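Local structure of SM80.1 Vicilin (Solanum melongena, 5VF5) at residues 379-382 against 383-387. The protein is a 7S vicilin of the cupin clan that probably serves as a seed storage protein and carries a bound copper ion. Sequence-based numbering, arbitrary orientation.
Sequences EVEE and IFQKQ
V380 and F384, one helical turn apart, point the same way from helix 377-385 and make the apolar side-chain contact between 379-382 and 383-387. In the F384 conformer described, methyl CG1 of V380 stands over one face of the ring, 4.0 Å from the F384 centroid and 17° off the normal, a CH-pi contact offset toward the rim at CE2. A flat ring suits this place by offering a broad face to a methyl. V380 also packs on K369 and F373 of helix 366-373, where a compact branched residue suits burial.

The backbone is alpha-helical at first: I383 N donates to E379 O at 3.1 Å and F384 N to V380 O at 2.9 Å. Q385 N then makes a bifurcated bond to E381 O (3.0 Å, 131°) and E382 O (3.3 Å, 138°), the latter poorer because N lies above that carbonyl plane. The bent chain of Q385 lays its polar amide beside E381 O, with CD 3.3 Å from that oxygen.

Among the charged groups, E382 OE2 and K386 NZ stay 4.2 Å apart, but their long, flexible chains let a water bridge them, accepting from NZ at 3.0 Å and donating weakly to OE2. The carboxylate of E381 reaches two cations, R366 and K369.

Apolar packing by V380 and firm salt bridges from E381 thus join the same two helices, while the E382/K386 pairing remains loose and water-mediated.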
ATOM      1  N   GLU A 379      42.685   4.428  -3.341  1.00 17.94           N
ATOM      2  CA  GLU A 379      41.992   5.249  -4.309  1.00 20.39           C
ATOM      3  C   GLU A 379      40.501   4.911  -4.369  1.00 19.10           C
ATOM      4  O   GLU A 379      39.660   5.810  -4.425  1.00 19.36           O
ATOM      5  CB  GLU A 379      42.621   5.083  -5.688  1.00 22.22           C
ATOM      6  CG  GLU A 379      42.024   6.045  -6.700  1.00 28.26           C
ATOM      7  CD  GLU A 379      42.726   6.070  -8.026  1.00 29.73           C
ATOM      8  OE1 GLU A 379      43.666   5.244  -8.258  1.00 31.19           O
ATOM      9  OE2 GLU A 379      42.301   6.948  -8.825  1.00 34.72           O
ATOM     10  N   VAL A 380      40.174   3.624  -4.293  1.00 17.16           N
ATOM     11  CA  VAL A 380      38.791   3.224  -4.205  1.00 15.62           C
ATOM     12  C   VAL A 380      38.156   3.843  -2.977  1.00 16.13           C
ATOM     13  O   VAL A 380      37.054   4.398  -3.041  1.00 17.81           O
ATOM     14  CB  VAL A 380      38.646   1.692  -4.168  1.00 15.70           C
ATOM     15  CG1 VAL A 380      37.169   1.315  -4.061  1.00 15.01           C
ATOM     16  CG2 VAL A 380      39.164   1.074  -5.438  1.00 17.59           C
ATOM     17  N   GLU A 381      38.864   3.756  -1.842  1.00 17.42           N
ATOM     18  CA  GLU A 381      38.341   4.309  -0.594  1.00 19.97           C
ATOM     19  C   GLU A 381      38.150   5.809  -0.670  1.00 19.78           C
ATOM     20  O   GLU A 381      37.141   6.339  -0.205  1.00 21.84           O
ATOM     21  CB  GLU A 381      39.184   3.874   0.611  1.00 21.99           C
ATOM     22  CG  GLU A 381      38.995   2.388   0.867  1.00 26.70           C
ATOM     23  CD  GLU A 381      39.393   1.885   2.252  1.00 29.54           C
ATOM     24  OE1 GLU A 381      40.336   2.476   2.833  1.00 26.23           O
ATOM     25  OE2 GLU A 381      38.774   0.847   2.731  1.00 27.22           O
ATOM     26  N   GLU A 382      39.093   6.503  -1.277  1.00 19.78           N
ATOM     27  CA  GLU A 382      38.944   7.944  -1.458  1.00 21.09           C
ATOM     28  C   GLU A 382      37.645   8.253  -2.222  1.00 20.60           C
ATOM     29  O   GLU A 382      36.859   9.123  -1.791  1.00 23.08           O
ATOM     30  CB  GLU A 382      40.164   8.536  -2.165  1.00 25.33           C
ATOM     31  CG  GLU A 382      40.074  10.042  -2.400  1.00 34.91           C
ATOM     32  CD  GLU A 382      41.301  10.643  -3.083  1.00 46.44           C
ATOM     33  OE1 GLU A 382      42.430  10.166  -2.849  1.00 56.38           O
ATOM     34  OE2 GLU A 382      41.134  11.622  -3.846  1.00 59.24           O
ATOM     35  N   ILE A 383      37.381   7.523  -3.305  1.00 18.97           N
ATOM     36  CA  ILE A 383      36.212   7.792  -4.113  1.00 20.95           C
ATOM     37  C   ILE A 383      34.948   7.502  -3.327  1.00 20.71           C
ATOM     38  O   ILE A 383      34.024   8.296  -3.308  1.00 20.29           O
ATOM     39  CB  ILE A 383      36.259   7.005  -5.439  1.00 20.72           C
ATOM     40  CG1 ILE A 383      37.375   7.561  -6.325  1.00 21.41           C
ATOM     41  CG2 ILE A 383      34.908   7.029  -6.146  1.00 21.17           C
ATOM     42  CD1 ILE A 383      37.739   6.645  -7.469  1.00 25.68           C
ATOM     43  N   PHE A 384      34.947   6.389  -2.599  1.00 19.65           N
ATOM     44  CA  PHE A 384      33.776   5.995  -1.811  0.60 18.83           C
ATOM     45  C   PHE A 384      33.461   6.861  -0.562  1.00 22.96           C
ATOM     46  O   PHE A 384      32.355   6.857   0.000  1.00 27.31           O
ATOM     47  CB  PHE A 384      33.909   4.527  -1.411  0.60 20.18           C
ATOM     48  CG  PHE A 384      33.671   3.565  -2.532  0.60 19.39           C
ATOM     49  CD1 PHE A 384      33.501   3.994  -3.841  0.60 24.38           C
ATOM     50  CD2 PHE A 384      33.652   2.207  -2.282  0.60 23.60           C
ATOM     51  CE1 PHE A 384      33.282   3.096  -4.863  0.60 24.04           C
ATOM     52  CE2 PHE A 384      33.436   1.308  -3.308  0.60 21.18           C
ATOM     53  CZ  PHE A 384      33.243   1.750  -4.603  0.60 21.40           C
ATOM     54  N   GLN A 385      34.452   7.639  -0.145  1.00 23.07           N
ATOM     55  CA  GLN A 385      34.308   8.564   0.975  1.00 26.21           C
ATOM     56  C   GLN A 385      33.992   9.997   0.552  1.00 23.22           C
ATOM     57  O   GLN A 385      33.734  10.851   1.387  1.00 24.21           O
ATOM     58  CB  GLN A 385      35.558   8.514   1.859  1.00 31.79           C
ATOM     59  CG  GLN A 385      35.487   7.367   2.867  1.00 46.62           C
ATOM     60  CD  GLN A 385      36.817   6.701   3.099  1.00 58.78           C
ATOM     61  OE1 GLN A 385      37.865   7.355   3.069  1.00 57.94           O
ATOM     62  NE2 GLN A 385      36.787   5.385   3.332  1.00 60.01           N
ATOM     63  N   LYS A 386      33.943  10.262  -0.747  1.00 20.40           N
ATOM     64  CA  LYS A 386      33.628  11.609  -1.216  1.00 18.71           C
ATOM     65  C   LYS A 386      32.238  12.060  -0.809  1.00 18.01           C
ATOM     66  O   LYS A 386      32.030  13.268  -0.580  1.00 21.38           O
ATOM     67  CB  LYS A 386      33.844  11.779  -2.726  1.00 19.20           C
ATOM     68  CG  LYS A 386      35.313  11.857  -3.080  1.00 23.32           C
ATOM     69  CD  LYS A 386      35.550  12.068  -4.563  1.00 29.74           C
ATOM     70  CE  LYS A 386      37.028  12.236  -4.873  1.00 38.32           C
ATOM     71  NZ  LYS A 386      37.493  13.630  -4.638  1.00 48.76           N
ATOM     72  N   GLN A 387      31.289  11.118  -0.768  1.00 17.75           N
ATOM     73  CA  GLN A 387      29.930  11.423  -0.352  1.00 17.37           C
ATOM     74  C   GLN A 387      29.869  11.369   1.169  1.00 18.47           C
ATOM     75  O   GLN A 387      29.810  10.306   1.788  1.00 20.09           O
ATOM     76  CB  GLN A 387      28.939  10.447  -0.976  1.00 15.74           C
ATOM     77  CG  GLN A 387      27.489  10.695  -0.574  1.00 17.23           C
ATOM     78  CD  GLN A 387      27.029  12.096  -0.891  1.00 16.68           C
ATOM     79  OE1 GLN A 387      27.120  12.972  -0.057  1.00 18.69           O
ATOM     80  NE2 GLN A 387      26.562  12.320  -2.120  1.00 15.74           N
TER
HETATM   81  O   HOH W   1      38.653  13.095  -1.871  1.00 47.61           O